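Local coordinates for protein CofB (Escherichia coli, PDB 5AX6) that serves as a minor pilin of the CFA/III type IVb pilus of enterotoxigenic bacteria, forms a homotrimer and probably takes part in pilus assembly, at residues Arg6-Ile18 and Pro109-Ile123. Sequence-based numbering, arbitrary orientation.
Sequences RRQIVSNALISEI and PCEEPAILSNSDLKI
L116 and L14 form the apolar heart of this contact, where the N-terminal helix of the pilin domain lies against the segment 109-120, with its short 3-10 turn at 114-116, and the start of strand 121-130. CD2 of L116 meets CG of L14 at 3.9 Å, while CD1 of L116 rests on the CB of A13 and the CG of E17. L14 forks onto the strand: CD1 reaches CD2 of L121, and CD2 lies 3.8 Å from CG1 of I123, the two side chains passing in opposite directions. One turn earlier V10 spreads its two methyls: CG1 lies against the carbonyl O of L121 and CG2 touches both S119 CB and I115 CG1. I115, its CG1 anti to the backbone N (chi1 -165°), lays that branch across V10 and I9 and leaves CG2 3.7 Å from A13 CB.

Polar links sit at the two ends. R6 NH1 makes a long salt bridge of 3.6 Å to D120 OD2, and a water joins the same NH1 to D120 N; R6 is poorly ordered. E17 bends at chi2 (-81°), bringing OE2 to 3.4 Å from P113 CD. E17 OE1 and E112 OE1, 4.4 Å apart, are bridged by a water that donates to both; E17 OE1 also pairs with R84, which probably offsets the like charges.

With no direct hydrogen bond between the segments, side-chain packing seats helix 4-25 on the strand and the segment leading into it, the helix-on-antiparallel-sheet packing of type IV pilin domains, and OE1 of the buried E17 is met by R84 and a water.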
loop_
_atom_site.group_PDB
_atom_site.type_symbol
_atom_site.label_atom_id
_atom_site.label_comp_id
_atom_site.label_asym_id
_atom_site.label_seq_id
_atom_site.Cartn_x
_atom_site.Cartn_y
_atom_site.Cartn_z
ATOM N N ARG A 6 -18.099 39.000 3.268
ATOM C CA ARG A 6 -17.624 39.474 4.562
ATOM C C ARG A 6 -18.040 38.520 5.683
ATOM O O ARG A 6 -17.221 38.123 6.519
ATOM C CB ARG A 6 -18.157 40.879 4.848
ATOM C CG ARG A 6 -18.053 41.295 6.314
ATOM C CD ARG A 6 -18.858 42.561 6.605
ATOM N NE ARG A 6 -20.293 42.386 6.369
ATOM C CZ ARG A 6 -21.176 42.048 7.307
ATOM N NH1 ARG A 6 -20.775 41.841 8.556
ATOM N NH2 ARG A 6 -22.460 41.916 6.996
ATOM N N ARG A 7 -19.320 38.159 5.699
ATOM C CA ARG A 7 -19.838 37.258 6.717
ATOM C C ARG A 7 -19.182 35.885 6.632
ATOM O O ARG A 7 -18.988 35.226 7.653
ATOM C CB ARG A 7 -21.360 37.125 6.602
ATOM C CG ARG A 7 -22.129 38.321 7.147
ATOM C CD ARG A 7 -23.604 37.987 7.352
ATOM N NE ARG A 7 -24.229 37.513 6.121
ATOM C CZ ARG A 7 -24.861 38.297 5.254
ATOM N NH1 ARG A 7 -24.965 39.600 5.486
ATOM N NH2 ARG A 7 -25.391 37.774 4.158
ATOM N N GLN A 8 -18.832 35.453 5.425
ATOM C CA GLN A 8 -18.196 34.153 5.286
ATOM C C GLN A 8 -16.806 34.159 5.906
ATOM O O GLN A 8 -16.364 33.159 6.475
ATOM C CB GLN A 8 -18.104 33.726 3.825
ATOM C CG GLN A 8 -17.744 32.256 3.672
ATOM C CD GLN A 8 -18.786 31.339 4.312
ATOM O OE1 GLN A 8 -19.955 31.339 3.918
ATOM N NE2 GLN A 8 -18.367 30.563 5.309
ATOM N N ILE A 9 -16.111 35.285 5.801
ATOM C CA ILE A 9 -14.760 35.356 6.331
ATOM C C ILE A 9 -14.789 35.343 7.857
ATOM O O ILE A 9 -13.984 34.662 8.487
ATOM C CB ILE A 9 -14.020 36.607 5.819
ATOM C CG1 ILE A 9 -13.657 36.419 4.344
ATOM C CG2 ILE A 9 -12.762 36.862 6.641
ATOM C CD1 ILE A 9 -13.124 37.672 3.676
ATOM N N VAL A 10 -15.716 36.097 8.443
ATOM C CA VAL A 10 -15.940 36.058 9.886
ATOM C C VAL A 10 -16.299 34.639 10.332
ATOM O O VAL A 10 -15.730 34.112 11.296
ATOM C CB VAL A 10 -17.064 37.021 10.302
ATOM C CG1 VAL A 10 -17.440 36.812 11.766
ATOM C CG2 VAL A 10 -16.645 38.467 10.045
ATOM N N SER A 11 -17.237 34.019 9.618
ATOM C CA SER A 11 -17.689 32.672 9.960
ATOM C C SER A 11 -16.566 31.643 9.866
ATOM O O SER A 11 -16.472 30.750 10.705
ATOM C CB SER A 11 -18.862 32.259 9.062
ATOM O OG SER A 11 -19.987 33.082 9.322
ATOM N N ASN A 12 -15.717 31.753 8.848
ATOM C CA ASN A 12 -14.582 30.844 8.747
ATOM C C ASN A 12 -13.645 30.965 9.946
ATOM O O ASN A 12 -13.119 29.960 10.435
ATOM C CB ASN A 12 -13.786 31.082 7.459
ATOM C CG ASN A 12 -14.511 30.599 6.221
ATOM O OD1 ASN A 12 -15.449 29.802 6.300
ATOM N ND2 ASN A 12 -14.072 31.076 5.061
ATOM N N ALA A 13 -13.424 32.187 10.407
ATOM C CA ALA A 13 -12.536 32.408 11.545
ATOM C C ALA A 13 -13.183 31.904 12.844
ATOM O O ALA A 13 -12.522 31.291 13.688
ATOM C CB ALA A 13 -12.183 33.877 11.662
ATOM N N LEU A 14 -14.472 32.179 13.002
ATOM C CA LEU A 14 -15.220 31.680 14.153
ATOM C C LEU A 14 -15.176 30.149 14.227
ATOM O O LEU A 14 -14.905 29.574 15.286
ATOM C CB LEU A 14 -16.667 32.171 14.098
ATOM C CG LEU A 14 -16.858 33.641 14.474
ATOM C CD1 LEU A 14 -18.262 34.124 14.096
ATOM C CD2 LEU A 14 -16.590 33.869 15.973
ATOM N N ILE A 15 -15.443 29.490 13.105
ATOM C CA ILE A 15 -15.409 28.033 13.061
ATOM C C ILE A 15 -14.008 27.483 13.339
ATOM O O ILE A 15 -13.856 26.432 13.964
ATOM C CB ILE A 15 -15.893 27.505 11.704
ATOM C CG1 ILE A 15 -17.408 27.655 11.587
ATOM C CG2 ILE A 15 -15.463 26.058 11.498
ATOM C CD1 ILE A 15 -18.140 27.524 12.897
ATOM N N SER A 16 -12.977 28.180 12.882
ATOM C CA SER A 16 -11.619 27.721 13.153
ATOM C C SER A 16 -11.323 27.735 14.645
ATOM O O SER A 16 -10.706 26.798 15.165
ATOM C CB SER A 16 -10.583 28.570 12.425
ATOM O OG SER A 16 -9.295 28.014 12.622
ATOM N N GLU A 17 -11.753 28.794 15.323
ATOM C CA GLU A 17 -11.591 28.912 16.767
ATOM C C GLU A 17 -12.346 27.781 17.456
ATOM O O GLU A 17 -11.807 27.074 18.307
ATOM C CB GLU A 17 -12.109 30.269 17.270
ATOM C CG GLU A 17 -11.344 31.494 16.770
ATOM C CD GLU A 17 -10.061 31.759 17.548
ATOM O OE1 GLU A 17 -10.116 32.470 18.583
ATOM O OE2 GLU A 17 -8.992 31.267 17.120
ATOM N N ILE A 18 -13.608 27.631 17.078
ATOM C CA ILE A 18 -14.480 26.602 17.649
ATOM C C ILE A 18 -13.892 25.202 17.463
ATOM O O ILE A 18 -13.780 24.445 18.424
ATOM C CB ILE A 18 -15.887 26.700 17.025
ATOM C CG1 ILE A 18 -16.625 27.918 17.608
ATOM C CG2 ILE A 18 -16.678 25.422 17.236
ATOM C CD1 ILE A 18 -17.855 28.320 16.803
ATOM N N PRO A 109 -4.658 29.651 16.961
ATOM C CA PRO A 109 -3.485 30.521 16.789
ATOM C C PRO A 109 -3.128 31.300 18.055
ATOM O O PRO A 109 -4.012 31.645 18.838
ATOM C CB PRO A 109 -3.912 31.477 15.661
ATOM C CG PRO A 109 -5.388 31.269 15.468
ATOM C CD PRO A 109 -5.686 29.875 15.933
ATOM N N CYS A 110 -1.843 31.579 18.248
ATOM C CA CYS A 110 -1.406 32.422 19.349
ATOM C C CYS A 110 -2.179 33.725 19.377
ATOM O O CYS A 110 -2.682 34.159 20.416
ATOM C CB CYS A 110 0.091 32.716 19.222
ATOM S SG CYS A 110 1.095 31.228 19.404
ATOM N N GLU A 111 -2.268 34.344 18.211
ATOM C CA GLU A 111 -2.964 35.607 18.080
ATOM C C GLU A 111 -4.378 35.335 17.598
ATOM O O GLU A 111 -4.566 34.617 16.619
ATOM C CB GLU A 111 -2.202 36.507 17.101
ATOM C CG GLU A 111 -2.808 37.866 16.873
ATOM C CD GLU A 111 -1.927 38.719 15.968
ATOM O OE1 GLU A 111 -0.783 38.297 15.677
ATOM O OE2 GLU A 111 -2.387 39.805 15.560
ATOM N N GLU A 112 -5.374 35.886 18.284
ATOM C CA GLU A 112 -6.740 35.759 17.793
ATOM C C GLU A 112 -6.813 36.313 16.385
ATOM O O GLU A 112 -6.234 37.364 16.112
ATOM C CB GLU A 112 -7.726 36.494 18.700
ATOM C CG GLU A 112 -9.189 36.346 18.253
ATOM C CD GLU A 112 -10.147 37.181 19.085
ATOM O OE1 GLU A 112 -10.841 36.605 19.959
ATOM O OE2 GLU A 112 -10.200 38.414 18.865
ATOM N N PRO A 113 -7.502 35.597 15.482
ATOM C CA PRO A 113 -7.739 36.052 14.107
ATOM C C PRO A 113 -8.168 37.518 14.056
ATOM O O PRO A 113 -9.122 37.921 14.722
ATOM C CB PRO A 113 -8.854 35.126 13.627
ATOM C CG PRO A 113 -8.549 33.826 14.333
ATOM C CD PRO A 113 -8.009 34.229 15.703
ATOM N N ALA A 114 -7.431 38.301 13.272
ATOM C CA ALA A 114 -7.600 39.750 13.205
ATOM C C ALA A 114 -9.038 40.178 12.942
ATOM O O ALA A 114 -9.529 41.130 13.548
ATOM C CB ALA A 114 -6.680 40.325 12.125
ATOM N N ILE A 115 -9.710 39.465 12.048
ATOM C CA ILE A 115 -11.066 39.823 11.646
ATOM C C ILE A 115 -12.016 39.823 12.849
ATOM O O ILE A 115 -12.994 40.570 12.883
ATOM C CB ILE A 115 -11.587 38.863 10.541
ATOM C CG1 ILE A 115 -12.829 39.432 9.846
ATOM C CG2 ILE A 115 -11.837 37.465 11.087
ATOM C CD1 ILE A 115 -12.518 40.469 8.797
ATOM N N LEU A 116 -11.702 39.018 13.860
ATOM C CA LEU A 116 -12.589 38.876 15.013
ATOM C C LEU A 116 -12.379 39.952 16.083
ATOM O O LEU A 116 -13.066 39.959 17.109
ATOM C CB LEU A 116 -12.416 37.483 15.629
ATOM C CG LEU A 116 -12.701 36.305 14.690
ATOM C CD1 LEU A 116 -12.474 34.968 15.398
ATOM C CD2 LEU A 116 -14.128 36.380 14.159
ATOM N N SER A 117 -11.444 40.868 15.851
ATOM C CA SER A 117 -11.172 41.908 16.842
ATOM C C SER A 117 -12.335 42.893 16.935
ATOM O O SER A 117 -12.648 43.390 18.016
ATOM C CB SER A 117 -9.872 42.655 16.520
ATOM O OG SER A 117 -9.976 43.353 15.294
ATOM N N ASN A 118 -12.987 43.176 15.811
ATOM C CA ASN A 118 -14.165 44.049 15.857
ATOM C C ASN A 118 -15.274 43.652 14.888
ATOM O O ASN A 118 -15.975 44.510 14.358
ATOM C CB ASN A 118 -13.760 45.506 15.602
ATOM C CG ASN A 118 -12.822 45.655 14.419
ATOM O OD1 ASN A 118 -12.740 44.776 13.557
ATOM N ND2 ASN A 118 -12.105 46.774 14.374
ATOM N N SER A 119 -15.440 42.351 14.668
ATOM C CA SER A 119 -16.509 41.860 13.808
ATOM C C SER A 119 -17.850 41.962 14.520
ATOM O O SER A 119 -17.912 42.059 15.748
ATOM C CB SER A 119 -16.243 40.416 13.381
ATOM O OG SER A 119 -15.954 39.612 14.507
ATOM N N ASP A 120 -18.924 41.934 13.741
ATOM C CA ASP A 120 -20.272 42.039 14.289
ATOM C C ASP A 120 -20.626 40.834 15.160
ATOM O O ASP A 120 -21.510 40.906 16.017
ATOM C CB ASP A 120 -21.290 42.186 13.154
ATOM C CG ASP A 120 -21.262 43.568 12.518
ATOM O OD1 ASP A 120 -20.705 44.501 13.137
ATOM O OD2 ASP A 120 -21.809 43.724 11.405
ATOM N N LEU A 121 -19.928 39.729 14.933
ATOM C CA LEU A 121 -20.184 38.489 15.650
ATOM C C LEU A 121 -18.879 37.986 16.256
ATOM O O LEU A 121 -17.883 37.840 15.547
ATOM C CB LEU A 121 -20.789 37.447 14.706
ATOM C CG LEU A 121 -21.547 36.249 15.282
ATOM C CD1 LEU A 121 -22.737 36.684 16.128
ATOM C CD2 LEU A 121 -21.999 35.328 14.159
ATOM N N LYS A 122 -18.894 37.736 17.565
ATOM C CA LYS A 122 -17.702 37.323 18.312
ATOM C C LYS A 122 -18.047 36.256 19.337
ATOM O O LYS A 122 -19.159 36.234 19.852
ATOM C CB LYS A 122 -17.082 38.509 19.054
ATOM C CG LYS A 122 -16.636 39.659 18.179
ATOM C CD LYS A 122 -16.132 40.803 19.035
ATOM C CE LYS A 122 -15.518 41.898 18.165
ATOM N NZ LYS A 122 -15.432 43.197 18.901
ATOM N N ILE A 123 -17.085 35.411 19.680
ATOM C CA ILE A 123 -17.295 34.495 20.804
ATOM C C ILE A 123 -17.165 35.239 22.124
ATOM O O ILE A 123 -16.125 35.822 22.418
ATOM C CB ILE A 123 -16.304 33.322 20.781
ATOM C CG1 ILE A 123 -16.456 32.539 19.479
ATOM C CG2 ILE A 123 -16.535 32.410 22.001
ATOM C CD1 ILE A 123 -15.314 31.571 19.192
HETATM O O HOH W 1 -18.350 42.064 10.726
HETATM O O HOH W 2 -12.077 34.320 19.379
#